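PDB 4GUZ: probable arylamine n-acetyl transferase from Mycobacterium abscessus, which probably transfers an acetyl group from acetyl-coenzyme A to the amino nitrogen of arylamine substrates. Local coordinates for residues Y78-V83 against R202-F207; Q101-M106 against R112-G117; A220-I225 against Y231-R236; H239-Q242 against G246-T249. All blocks are in the same frame, centred on the assembly; numbering follows the deposited sequence.

Contacts 1 and 2 adjoin at the probable active site, their centres about 11 Å apart. Contact 1 holds Cys79 and contact 2 holds His116; with Asp131 they probably form the Cys-His-Asp triad of arylamine N-acetyltransferases. Tyr80 joins the two contacts, its OH lying 2.6 Å from Gln101 OE1 in a probable hydrogen bond. Contacts 3 and 4 belong to a separate antiparallel sheet in which strands 229-234 and 237-242 are neighbours, and Ile232 O lies 2.8 Å from His239 N, again a probable hydrogen bond. The centre of contact 3 is about 18 Å from that of contact 1, whereas the centres of contacts 1 and 4 are about 27 Å apart.

Contact 1: Y78-V83 against R202-F207; sequences YCYEHV and RAASYF
Tyr78 and Tyr80, at the start of helix 79-92, reach across to Ala204 and Ser205 of helix 198-210 in a small, buried helix-to-helix contact that combines one hydrogen bond with light apolar packing; 187 Å² is buried in all. Tyr78 OH and Ser205 OG are hydrogen-bonded at 2.7 Å, and either hydroxyl could be the donor. Ser205 OG meets the Tyr78 ring at its edge, in the ring plane. The phenol is sent across by a chi1 of 64°, which sets CG between the backbone N and the carbonyl carbon. The Tyr80 ring comes in obliquely, its CD2 3.7 Å from Ser205 CB and its CZ 3.7 Å from Ala204 CB. The tip of Tyr80 passes Ala204 to hydrogen-bond Gln101 OE1 on strand 96-104. One face of the same ring carries Cys79 SG, 3.5 Å above its plane and over the centre. Tyr78 occupies the N-cap position, and its N donates to Glu81 OE1 at 2.8 Å, from above the carboxylate plane, so the side chain at N3 caps the backbone N-H of the N-cap residue. Glu81 OE2 has a second partner in Lys69, which ties down the carboxylate. A cysteine in the first turn of a buried helix, with its side chain against His116, is the arrangement of the probable nucleophile in arylamine N-acetyltransferases and in their papain-like relatives.

Contact 2: Q101-M106 against R112-G117; sequences QGRVQM and RPATHG
Arg103 runs alongside the backbone from Arg112 to Ala114, with its chain extended from CG to NE. Its NH1 donates to Arg112 O at 3.0 Å; that carbonyl oxygen lies only 2° out of the guanidinium plane, and Ala114 CB sits over one guanidinium face. Gln105 and Arg112 cross with their amide and guanidinium planes 22° apart. A bend at chi2 of Gln105 (-59°) turns OE1 to Arg112 N and lets it accept a hydrogen bond from that nitrogen at 2.9 Å, on a lone pair in the carbonyl plane, while NE2 goes to Ala108 O and Thr110 O of the connecting loop. Val104 points its CG2 branch at His116 CB, 3.5 Å away and obliquely to the imidazole. The backbone between these side chains is not a regular ladder: Thr115 and His116 both face Gly102 in a classic beta bulge, next to an inverse gamma turn centred on Ala114. Where the strands part, a water accepts from Val104 N at 2.8 Å and donates to Pro113 O at 2.7 Å, with Thr115 OG1 as a third partner. Gly102 and His116 pair through two backbone bonds, and His116 NE2 is bonded to Asp131. The chemistry thus implies a probable triad histidine fixed at both its backbone and its ring.

Contact 3: A220-I225 against Y231-R236; sequences AFVQQI and YILDHR
Val222 and Leu233 pair through both backbone N-H groups, the centre of an almost exactly antiparallel ladder, the strand directions 176° apart. Val222 N donates to Leu233 O at 3.1 Å, and Leu233 N returns the bond to Val222 O at 2.9 Å. At the next hydrogen-bonded pair, Gln224 N gives to Tyr231 O at 2.9 Å, and Tyr231 N gives to Gln224 O. At the other end His235 N reaches Ala220 O at 2.8 Å, beyond the strand proper. Ala220 N, by contrast, is buried with no partner in the model. Some of the backbone turned away from this ladder bonds elsewhere: Phe221 N to Asn50 OD1, Gln223 to the backbone of Trp48, and Ile232 O to His239 N. Ile232 CG2, placed anti to the backbone N, lies over the Phe221 ring in a CH-pi contact, 4.0 Å from the centroid. Asp234 OD1 comes to an edge of the same ring, with the carboxylate and ring planes 81° apart. The hairpin lies between short strand 48-49 and strand 237-242; helix 254-263 covers the face of Val222 and Leu233, through Leu261 and Val257.

Contact 4: H239-Q242 against G246-T249; sequences HEIQ and GRKT
His239 and Ile241 stand beside Thr249 and Arg247 on one face of a beta hairpin, strands 237-242 and 246-251, which closes the edge of a small antiparallel sheet; the segments run antiparallel at 161°. Thr249 CG2 sits squarely over the His239 ring, 3.5 Å from its centroid, in a CH-pi contact. The ring is also gripped by Arg247, whose chain bends at chi3 to carry the guanidinium to the imidazole, where NH1 donates to His239 ND1 at 3.1 Å. That bond lies close to the guanidinium plane but 34° out of the imidazole plane, and the two planes stand 87° apart. Accepting through ND1 is consistent with no proton on that nitrogen. Ile241 CD1 lies over one guanidinium face, 3.8 Å from Arg247 NH2. Beneath these side chains, Glu240 with Lys248 and Gln242 with Gly246 form two doubly bonded backbone pairs. Gly246 opens the second strand in a conformation suited to a residue without a side chain. Further out, Asp179 makes a salt bridge with Arg247 NH2, which helps fix the guanidinium above Ile241. On the other face His229 holds Glu240 OE2 and Asp228 takes Gln242 NE2. Glu240 and Lys248 run side by side without a salt bridge: Glu240 OE1 is 3.4 Å from Lys248 CE but 4.0 Å from Lys248 NZ.

Contact 1: Y78-V83 against R202-F207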
loop_
_atom_site.group_PDB
_atom_site.type_symbol
_atom_site.label_atom_id
_atom_site.label_comp_id
_atom_site.label_asym_id
_atom_site.label_seq_id
_atom_site.Cartn_x
_atom_site.Cartn_y
_atom_site.Cartn_z
ATOM N N TYR A 78 -2.552 6.098 -1.629
ATOM C CA TYR A 78 -2.416 4.796 -2.280
ATOM C C TYR A 78 -0.928 4.387 -2.321
ATOM O O TYR A 78 -0.125 5.017 -1.639
ATOM C CB TYR A 78 -3.181 4.661 -3.619
ATOM C CG TYR A 78 -2.816 5.508 -4.829
ATOM C CD1 TYR A 78 -1.538 6.054 -4.974
ATOM C CD2 TYR A 78 -3.696 5.627 -5.902
ATOM C CE1 TYR A 78 -1.175 6.754 -6.129
ATOM C CE2 TYR A 78 -3.355 6.343 -7.047
ATOM C CZ TYR A 78 -2.094 6.906 -7.159
ATOM O OH TYR A 78 -1.780 7.593 -8.313
ATOM N N CYS A 79 -0.577 3.291 -3.012
ATOM C CA CYS A 79 0.763 2.697 -2.926
ATOM C C CYS A 79 1.926 3.698 -3.005
ATOM O O CYS A 79 2.800 3.668 -2.137
ATOM C CB CYS A 79 0.949 1.539 -3.909
ATOM S SG CYS A 79 1.128 2.016 -5.652
ATOM N N TYR A 80 1.897 4.605 -3.990
ATOM C CA TYR A 80 3.000 5.522 -4.244
ATOM C C TYR A 80 3.153 6.561 -3.132
ATOM O O TYR A 80 4.277 6.946 -2.833
ATOM C CB TYR A 80 2.880 6.133 -5.654
ATOM C CG TYR A 80 3.101 5.084 -6.723
ATOM C CD1 TYR A 80 4.209 4.244 -6.682
ATOM C CD2 TYR A 80 2.152 4.866 -7.721
ATOM C CE1 TYR A 80 4.367 3.203 -7.596
ATOM C CE2 TYR A 80 2.308 3.835 -8.653
ATOM C CZ TYR A 80 3.436 3.033 -8.605
ATOM O OH TYR A 80 3.628 2.030 -9.513
ATOM N N GLU A 81 2.067 6.921 -2.442
ATOM C CA GLU A 81 2.146 7.847 -1.308
ATOM C C GLU A 81 2.760 7.133 -0.104
ATOM O O GLU A 81 3.629 7.684 0.578
ATOM C CB GLU A 81 0.759 8.373 -0.961
ATOM C CG GLU A 81 0.258 9.360 -1.978
ATOM C CD GLU A 81 -1.221 9.619 -1.817
ATOM O OE1 GLU A 81 -2.014 8.792 -2.320
ATOM O OE2 GLU A 81 -1.589 10.631 -1.177
ATOM N N HIS A 82 2.307 5.882 0.136
ATOM C CA HIS A 82 2.817 5.008 1.193
ATOM C C HIS A 82 4.317 4.725 0.986
ATOM O O HIS A 82 5.090 4.814 1.941
ATOM C CB HIS A 82 2.031 3.676 1.197
ATOM C CG HIS A 82 0.710 3.751 1.886
ATOM N ND1 HIS A 82 0.554 3.323 3.179
ATOM C CD2 HIS A 82 -0.473 4.238 1.439
ATOM C CE1 HIS A 82 -0.721 3.534 3.479
ATOM N NE2 HIS A 82 -1.379 4.084 2.460
ATOM N N VAL A 83 4.728 4.358 -0.249
ATOM C CA VAL A 83 6.147 4.048 -0.546
ATOM C C VAL A 83 7.015 5.332 -0.402
ATOM O O VAL A 83 8.110 5.246 0.161
ATOM C CB VAL A 83 6.333 3.331 -1.907
ATOM C CG1 VAL A 83 7.779 3.401 -2.401
ATOM C CG2 VAL A 83 5.897 1.878 -1.797
ATOM N N ARG A 202 6.577 8.498 -10.023
ATOM C CA ARG A 202 5.808 9.642 -10.539
ATOM C C ARG A 202 5.204 9.325 -11.896
ATOM O O ARG A 202 4.030 9.623 -12.116
ATOM C CB ARG A 202 6.677 10.900 -10.625
ATOM C CG ARG A 202 7.002 11.482 -9.263
ATOM C CD ARG A 202 7.566 12.888 -9.382
ATOM N NE ARG A 202 8.984 12.894 -9.747
ATOM C CZ ARG A 202 9.978 12.720 -8.881
ATOM N NH1 ARG A 202 9.721 12.513 -7.595
ATOM N NH2 ARG A 202 11.237 12.738 -9.297
ATOM N N ALA A 203 5.992 8.699 -12.794
ATOM C CA ALA A 203 5.552 8.306 -14.137
ATOM C C ALA A 203 4.451 7.238 -14.060
ATOM O O ALA A 203 3.469 7.318 -14.793
ATOM C CB ALA A 203 6.741 7.790 -14.942
ATOM N N ALA A 204 4.596 6.276 -13.126
ATOM C CA ALA A 204 3.630 5.198 -12.905
ATOM C C ALA A 204 2.354 5.731 -12.285
ATOM O O ALA A 204 1.271 5.348 -12.714
ATOM C CB ALA A 204 4.241 4.123 -12.017
ATOM N N SER A 205 2.481 6.635 -11.299
ATOM C CA SER A 205 1.354 7.275 -10.616
ATOM C C SER A 205 0.522 8.114 -11.584
ATOM O O SER A 205 -0.701 8.132 -11.469
ATOM C CB SER A 205 1.843 8.146 -9.464
ATOM O OG SER A 205 0.757 8.557 -8.653
ATOM N N TYR A 206 1.175 8.789 -12.550
ATOM C CA TYR A 206 0.458 9.565 -13.571
ATOM C C TYR A 206 -0.556 8.668 -14.312
ATOM O O TYR A 206 -1.702 9.080 -14.498
ATOM C CB TYR A 206 1.436 10.229 -14.566
ATOM C CG TYR A 206 0.720 10.993 -15.659
ATOM C CD1 TYR A 206 0.187 12.258 -15.419
ATOM C CD2 TYR A 206 0.546 10.440 -16.926
ATOM C CE1 TYR A 206 -0.508 12.950 -16.408
ATOM C CE2 TYR A 206 -0.163 11.114 -17.917
ATOM C CZ TYR A 206 -0.686 12.371 -17.655
ATOM O OH TYR A 206 -1.356 13.058 -18.636
ATOM N N PHE A 207 -0.138 7.446 -14.712
ATOM C CA PHE A 207 -0.999 6.460 -15.378
ATOM C C PHE A 207 -2.076 5.959 -14.402
ATOM O O PHE A 207 -3.256 5.942 -14.748
ATOM C CB PHE A 207 -0.151 5.271 -15.911
ATOM C CG PHE A 207 -0.914 4.046 -16.375
ATOM C CD1 PHE A 207 -1.069 2.945 -15.540
ATOM C CD2 PHE A 207 -1.435 3.976 -17.663
ATOM C CE1 PHE A 207 -1.780 1.816 -15.966
ATOM C CE2 PHE A 207 -2.145 2.847 -18.094
ATOM C CZ PHE A 207 -2.312 1.772 -17.244
#

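Contact 2: Q101-M106 against R112-G117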
loop_
_atom_site.group_PDB
_atom_site.type_symbol
_atom_site.label_atom_id
_atom_site.label_comp_id
_atom_site.label_asym_id
_atom_site.label_seq_id
_atom_site.Cartn_x
_atom_site.Cartn_y
_atom_site.Cartn_z
ATOM N N GLN A 101 8.976 -2.392 -8.348
ATOM C CA GLN A 101 7.640 -2.315 -8.932
ATOM C C GLN A 101 7.071 -3.708 -9.121
ATOM O O GLN A 101 7.774 -4.604 -9.584
ATOM C CB GLN A 101 7.652 -1.556 -10.272
ATOM C CG GLN A 101 7.828 -0.067 -10.102
ATOM C CD GLN A 101 6.534 0.679 -10.075
ATOM O OE1 GLN A 101 5.645 0.404 -9.273
ATOM N NE2 GLN A 101 6.428 1.680 -10.923
ATOM N N GLY A 102 5.796 -3.872 -8.775
ATOM C CA GLY A 102 5.089 -5.134 -8.976
ATOM C C GLY A 102 3.932 -4.995 -9.952
ATOM O O GLY A 102 3.433 -3.890 -10.172
ATOM N N ARG A 103 3.510 -6.121 -10.549
ATOM C CA ARG A 103 2.365 -6.214 -11.475
ATOM C C ARG A 103 1.199 -6.831 -10.700
ATOM O O ARG A 103 1.287 -8.004 -10.350
ATOM C CB ARG A 103 2.727 -7.099 -12.682
ATOM C CG ARG A 103 3.930 -6.627 -13.472
ATOM C CD ARG A 103 4.306 -7.654 -14.526
ATOM N NE ARG A 103 5.530 -7.262 -15.223
ATOM C CZ ARG A 103 5.571 -6.395 -16.229
ATOM N NH1 ARG A 103 4.451 -5.848 -16.690
ATOM N NH2 ARG A 103 6.726 -6.099 -16.808
ATOM N N VAL A 104 0.152 -6.045 -10.375
ATOM C CA VAL A 104 -0.991 -6.547 -9.602
ATOM C C VAL A 104 -1.861 -7.391 -10.519
ATOM O O VAL A 104 -2.525 -6.875 -11.421
ATOM C CB VAL A 104 -1.792 -5.449 -8.863
ATOM C CG1 VAL A 104 -2.912 -6.066 -8.022
ATOM C CG2 VAL A 104 -0.880 -4.614 -7.970
ATOM N N GLN A 105 -1.886 -8.679 -10.247
ATOM C CA GLN A 105 -2.583 -9.678 -11.053
ATOM C C GLN A 105 -3.941 -10.076 -10.519
ATOM O O GLN A 105 -4.859 -10.300 -11.321
ATOM C CB GLN A 105 -1.715 -10.951 -11.168
ATOM C CG GLN A 105 -0.425 -10.772 -12.002
ATOM C CD GLN A 105 -0.635 -10.326 -13.446
ATOM O OE1 GLN A 105 0.049 -9.431 -13.946
ATOM N NE2 GLN A 105 -1.567 -10.932 -14.153
ATOM N N MET A 106 -4.057 -10.258 -9.195
ATOM C CA MET A 106 -5.282 -10.734 -8.511
ATOM C C MET A 106 -5.875 -11.958 -9.214
ATOM O O MET A 106 -7.081 -11.975 -9.514
ATOM C CB MET A 106 -6.333 -9.611 -8.380
ATOM C CG MET A 106 -5.869 -8.414 -7.544
ATOM S SD MET A 106 -5.204 -8.815 -5.891
ATOM C CE MET A 106 -6.713 -9.223 -5.006
ATOM N N ARG A 112 -0.332 -7.772 -16.325
ATOM C CA ARG A 112 -0.748 -6.417 -15.976
ATOM C C ARG A 112 0.482 -5.500 -15.960
ATOM O O ARG A 112 1.596 -6.015 -15.843
ATOM C CB ARG A 112 -1.471 -6.390 -14.603
ATOM C CG ARG A 112 -2.632 -7.393 -14.462
ATOM C CD ARG A 112 -3.713 -7.154 -15.482
ATOM N NE ARG A 112 -4.974 -7.808 -15.112
ATOM C CZ ARG A 112 -6.005 -7.942 -15.944
ATOM N NH1 ARG A 112 -5.922 -7.495 -17.191
ATOM N NH2 ARG A 112 -7.126 -8.531 -15.534
ATOM N N PRO A 113 0.341 -4.148 -16.053
ATOM C CA PRO A 113 1.552 -3.298 -16.020
ATOM C C PRO A 113 2.137 -3.261 -14.609
ATOM O O PRO A 113 1.435 -3.594 -13.651
ATOM C CB PRO A 113 1.061 -1.918 -16.486
ATOM C CG PRO A 113 -0.383 -2.104 -16.895
ATOM C CD PRO A 113 -0.885 -3.337 -16.227
ATOM N N ALA A 114 3.426 -2.918 -14.488
ATOM C CA ALA A 114 4.124 -2.877 -13.193
ATOM C C ALA A 114 3.816 -1.589 -12.476
ATOM O O ALA A 114 4.633 -0.664 -12.490
ATOM C CB ALA A 114 5.622 -3.042 -13.396
ATOM N N THR A 115 2.637 -1.521 -11.824
ATOM C CA THR A 115 2.185 -0.286 -11.210
ATOM C C THR A 115 1.919 -0.401 -9.683
ATOM O O THR A 115 1.160 0.398 -9.131
ATOM C CB THR A 115 0.980 0.275 -11.996
ATOM O OG1 THR A 115 -0.006 -0.739 -12.200
ATOM C CG2 THR A 115 1.390 0.868 -13.344
ATOM N N HIS A 116 2.625 -1.308 -8.991
ATOM C CA HIS A 116 2.537 -1.385 -7.532
ATOM C C HIS A 116 3.922 -1.224 -6.949
ATOM O O HIS A 116 4.750 -2.103 -7.119
ATOM C CB HIS A 116 1.874 -2.683 -7.038
ATOM C CG HIS A 116 1.881 -2.808 -5.545
ATOM N ND1 HIS A 116 1.291 -1.845 -4.740
ATOM C CD2 HIS A 116 2.444 -3.755 -4.755
ATOM C CE1 HIS A 116 1.494 -2.246 -3.491
ATOM N NE2 HIS A 116 2.184 -3.388 -3.450
ATOM N N GLY A 117 4.180 -0.089 -6.303
ATOM C CA GLY A 117 5.497 0.144 -5.732
ATOM C C GLY A 117 5.650 -0.530 -4.387
ATOM O O GLY A 117 4.700 -0.560 -3.597
HETATM O O HOH W 1 -0.538 -3.683 -11.776
#

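Contact 3: A220-I225 against Y231-R236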
loop_
_atom_site.group_PDB
_atom_site.type_symbol
_atom_site.label_atom_id
_atom_site.label_comp_id
_atom_site.label_asym_id
_atom_site.label_seq_id
_atom_site.Cartn_x
_atom_site.Cartn_y
_atom_site.Cartn_z
ATOM N N ALA A 220 -13.898 4.958 -6.319
ATOM C CA ALA A 220 -13.396 4.919 -4.946
ATOM C C ALA A 220 -12.960 3.513 -4.524
ATOM O O ALA A 220 -13.650 2.539 -4.789
ATOM C CB ALA A 220 -14.457 5.441 -3.987
ATOM N N PHE A 221 -11.758 3.421 -3.940
ATOM C CA PHE A 221 -11.205 2.179 -3.404
ATOM C C PHE A 221 -10.524 2.554 -2.116
ATOM O O PHE A 221 -9.594 3.358 -2.128
ATOM C CB PHE A 221 -10.259 1.470 -4.384
ATOM C CG PHE A 221 -10.193 -0.032 -4.177
ATOM C CD1 PHE A 221 -11.235 -0.855 -4.592
ATOM C CD2 PHE A 221 -9.078 -0.624 -3.597
ATOM C CE1 PHE A 221 -11.172 -2.243 -4.395
ATOM C CE2 PHE A 221 -8.992 -2.019 -3.452
ATOM C CZ PHE A 221 -10.038 -2.816 -3.850
ATOM N N VAL A 222 -11.068 2.078 -1.000
ATOM C CA VAL A 222 -10.576 2.415 0.338
ATOM C C VAL A 222 -10.322 1.113 1.088
ATOM O O VAL A 222 -11.101 0.169 0.964
ATOM C CB VAL A 222 -11.589 3.353 1.056
ATOM C CG1 VAL A 222 -11.096 3.748 2.435
ATOM C CG2 VAL A 222 -11.871 4.605 0.215
ATOM N N GLN A 223 -9.188 1.021 1.805
ATOM C CA GLN A 223 -8.855 -0.252 2.451
ATOM C C GLN A 223 -8.329 -0.063 3.853
ATOM O O GLN A 223 -7.758 0.979 4.163
ATOM C CB GLN A 223 -7.810 -1.013 1.608
ATOM C CG GLN A 223 -8.199 -1.263 0.129
ATOM C CD GLN A 223 -7.157 -2.106 -0.540
ATOM O OE1 GLN A 223 -6.986 -3.272 -0.205
ATOM N NE2 GLN A 223 -6.388 -1.522 -1.469
ATOM N N GLN A 224 -8.514 -1.092 4.702
ATOM C CA GLN A 224 -7.997 -1.101 6.070
ATOM C C GLN A 224 -7.766 -2.540 6.476
ATOM O O GLN A 224 -8.613 -3.382 6.208
ATOM C CB GLN A 224 -8.969 -0.379 7.049
ATOM C CG GLN A 224 -8.506 -0.382 8.527
ATOM C CD GLN A 224 -9.639 0.071 9.421
ATOM O OE1 GLN A 224 -9.921 1.276 9.572
ATOM N NE2 GLN A 224 -10.368 -0.889 9.970
ATOM N N ILE A 225 -6.609 -2.840 7.101
ATOM C CA ILE A 225 -6.326 -4.204 7.550
ATOM C C ILE A 225 -5.913 -4.163 9.030
ATOM O O ILE A 225 -5.363 -3.168 9.517
ATOM C CB ILE A 225 -5.295 -4.938 6.629
ATOM C CG1 ILE A 225 -5.263 -6.472 6.882
ATOM C CG2 ILE A 225 -3.911 -4.277 6.672
ATOM C CD1 ILE A 225 -4.566 -7.380 5.798
ATOM N N TYR A 231 -11.430 -4.343 5.973
ATOM C CA TYR A 231 -12.513 -3.663 5.267
ATOM C C TYR A 231 -12.004 -3.122 3.968
ATOM O O TYR A 231 -10.900 -2.560 3.912
ATOM C CB TYR A 231 -13.091 -2.470 6.043
ATOM C CG TYR A 231 -13.821 -2.801 7.312
ATOM C CD1 TYR A 231 -15.171 -3.142 7.294
ATOM C CD2 TYR A 231 -13.199 -2.662 8.547
ATOM C CE1 TYR A 231 -15.867 -3.403 8.474
ATOM C CE2 TYR A 231 -13.883 -2.917 9.733
ATOM C CZ TYR A 231 -15.216 -3.286 9.693
ATOM O OH TYR A 231 -15.874 -3.525 10.879
ATOM N N ILE A 232 -12.827 -3.227 2.949
ATOM C CA ILE A 232 -12.562 -2.687 1.627
ATOM C C ILE A 232 -13.842 -2.046 1.129
ATOM O O ILE A 232 -14.850 -2.739 1.021
ATOM C CB ILE A 232 -12.049 -3.731 0.583
ATOM C CG1 ILE A 232 -10.709 -4.410 0.977
ATOM C CG2 ILE A 232 -11.937 -3.070 -0.814
ATOM C CD1 ILE A 232 -10.230 -5.627 0.010
ATOM N N LEU A 233 -13.796 -0.756 0.800
ATOM C CA LEU A 233 -14.905 -0.086 0.140
ATOM C C LEU A 233 -14.597 -0.100 -1.359
ATOM O O LEU A 233 -13.600 0.479 -1.803
ATOM C CB LEU A 233 -15.117 1.337 0.683
ATOM C CG LEU A 233 -16.201 2.160 -0.015
ATOM C CD1 LEU A 233 -17.600 1.600 0.276
ATOM C CD2 LEU A 233 -16.123 3.616 0.374
ATOM N N ASP A 234 -15.405 -0.836 -2.126
ATOM C CA ASP A 234 -15.211 -0.959 -3.559
ATOM C C ASP A 234 -16.317 -0.114 -4.193
ATOM O O ASP A 234 -17.444 -0.588 -4.365
ATOM C CB ASP A 234 -15.244 -2.450 -3.976
ATOM C CG ASP A 234 -14.868 -2.704 -5.425
ATOM O OD1 ASP A 234 -14.570 -1.725 -6.143
ATOM O OD2 ASP A 234 -14.872 -3.894 -5.847
ATOM N N HIS A 235 -16.013 1.181 -4.409
ATOM C CA HIS A 235 -16.921 2.217 -4.923
ATOM C C HIS A 235 -17.977 2.481 -3.829
ATOM O O HIS A 235 -17.654 3.182 -2.866
ATOM C CB HIS A 235 -17.521 1.847 -6.299
ATOM C CG HIS A 235 -18.201 2.980 -6.999
ATOM N ND1 HIS A 235 -17.555 4.183 -7.224
ATOM C CD2 HIS A 235 -19.433 3.035 -7.557
ATOM C CE1 HIS A 235 -18.422 4.938 -7.882
ATOM N NE2 HIS A 235 -19.561 4.291 -8.113
ATOM N N ARG A 236 -19.170 1.868 -3.916
ATOM C CA ARG A 236 -20.232 2.004 -2.903
ATOM C C ARG A 236 -20.492 0.662 -2.173
ATOM O O ARG A 236 -21.397 0.569 -1.344
ATOM C CB ARG A 236 -21.531 2.509 -3.567
ATOM C CG ARG A 236 -21.535 4.006 -3.861
ATOM C CD ARG A 236 -22.673 4.405 -4.793
ATOM N NE ARG A 236 -23.991 4.011 -4.287
ATOM C CZ ARG A 236 -25.148 4.293 -4.883
ATOM N NH1 ARG A 236 -25.167 4.992 -6.014
ATOM N NH2 ARG A 236 -26.293 3.893 -4.347
#

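Contact 4: H239-Q242 against G246-T249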
loop_
_atom_site.group_PDB
_atom_site.type_symbol
_atom_site.label_atom_id
_atom_site.label_comp_id
_atom_site.label_asym_id
_atom_site.label_seq_id
_atom_site.Cartn_x
_atom_site.Cartn_y
_atom_site.Cartn_z
ATOM N N HIS A 239 -17.099 -4.188 1.728
ATOM C CA HIS A 239 -16.682 -5.569 1.972
ATOM C C HIS A 239 -16.138 -5.681 3.399
ATOM O O HIS A 239 -15.269 -4.896 3.790
ATOM C CB HIS A 239 -15.605 -6.027 0.960
ATOM C CG HIS A 239 -16.057 -6.100 -0.465
ATOM N ND1 HIS A 239 -15.855 -7.239 -1.221
ATOM C CD2 HIS A 239 -16.657 -5.165 -1.239
ATOM C CE1 HIS A 239 -16.355 -6.973 -2.417
ATOM N NE2 HIS A 239 -16.834 -5.732 -2.480
ATOM N N GLU A 240 -16.681 -6.607 4.195
ATOM C CA GLU A 240 -16.152 -6.819 5.553
ATOM C C GLU A 240 -15.559 -8.211 5.576
ATOM O O GLU A 240 -16.285 -9.171 5.353
ATOM C CB GLU A 240 -17.250 -6.613 6.610
ATOM C CG GLU A 240 -16.748 -6.947 7.998
ATOM C CD GLU A 240 -17.557 -6.454 9.174
ATOM O OE1 GLU A 240 -18.646 -5.866 8.971
ATOM O OE2 GLU A 240 -17.070 -6.636 10.313
ATOM N N ILE A 241 -14.233 -8.326 5.808
ATOM C CA ILE A 241 -13.527 -9.600 5.685
ATOM C C ILE A 241 -13.067 -10.146 7.037
ATOM O O ILE A 241 -12.382 -9.460 7.795
ATOM C CB ILE A 241 -12.297 -9.425 4.741
ATOM C CG1 ILE A 241 -12.685 -8.735 3.394
ATOM C CG2 ILE A 241 -11.560 -10.761 4.506
ATOM C CD1 ILE A 241 -11.509 -7.989 2.727
ATOM N N GLN A 242 -13.383 -11.416 7.271
ATOM C CA GLN A 242 -12.961 -12.169 8.447
ATOM C C GLN A 242 -11.964 -13.213 7.960
ATOM O O GLN A 242 -12.351 -14.225 7.353
ATOM C CB GLN A 242 -14.156 -12.798 9.207
ATOM C CG GLN A 242 -13.712 -13.653 10.416
ATOM C CD GLN A 242 -12.801 -12.899 11.382
ATOM O OE1 GLN A 242 -13.131 -11.812 11.869
ATOM N NE2 GLN A 242 -11.621 -13.459 11.663
ATOM N N GLY A 246 -14.126 -15.711 5.619
ATOM C CA GLY A 246 -14.633 -15.168 4.363
ATOM C C GLY A 246 -15.060 -13.730 4.487
ATOM O O GLY A 246 -14.487 -12.975 5.276
ATOM N N ARG A 247 -16.032 -13.318 3.651
ATOM C CA ARG A 247 -16.473 -11.941 3.657
ATOM C C ARG A 247 -17.948 -11.801 3.372
ATOM O O ARG A 247 -18.594 -12.714 2.865
ATOM C CB ARG A 247 -15.651 -11.094 2.648
ATOM C CG ARG A 247 -15.799 -11.495 1.204
ATOM C CD ARG A 247 -15.118 -10.488 0.305
ATOM N NE ARG A 247 -13.670 -10.699 0.278
ATOM C CZ ARG A 247 -12.827 -9.925 -0.388
ATOM N NH1 ARG A 247 -13.277 -8.877 -1.072
ATOM N NH2 ARG A 247 -11.525 -10.184 -0.371
ATOM N N LYS A 248 -18.472 -10.630 3.717
ATOM C CA LYS A 248 -19.837 -10.236 3.450
ATOM C C LYS A 248 -19.753 -8.868 2.786
ATOM O O LYS A 248 -18.778 -8.141 3.003
ATOM C CB LYS A 248 -20.699 -10.232 4.734
ATOM C CG LYS A 248 -20.304 -9.182 5.779
ATOM C CD LYS A 248 -21.372 -9.079 6.856
ATOM C CE LYS A 248 -21.057 -8.018 7.872
ATOM N NZ LYS A 248 -22.099 -7.963 8.932
ATOM N N THR A 249 -20.751 -8.528 1.986
ATOM C CA THR A 249 -20.799 -7.277 1.225
ATOM C C THR A 249 -22.157 -6.615 1.340
ATOM O O THR A 249 -23.174 -7.310 1.394
ATOM C CB THR A 249 -20.481 -7.559 -0.275
ATOM O OG1 THR A 249 -21.414 -8.523 -0.791
ATOM C CG2 THR A 249 -19.072 -8.097 -0.485
#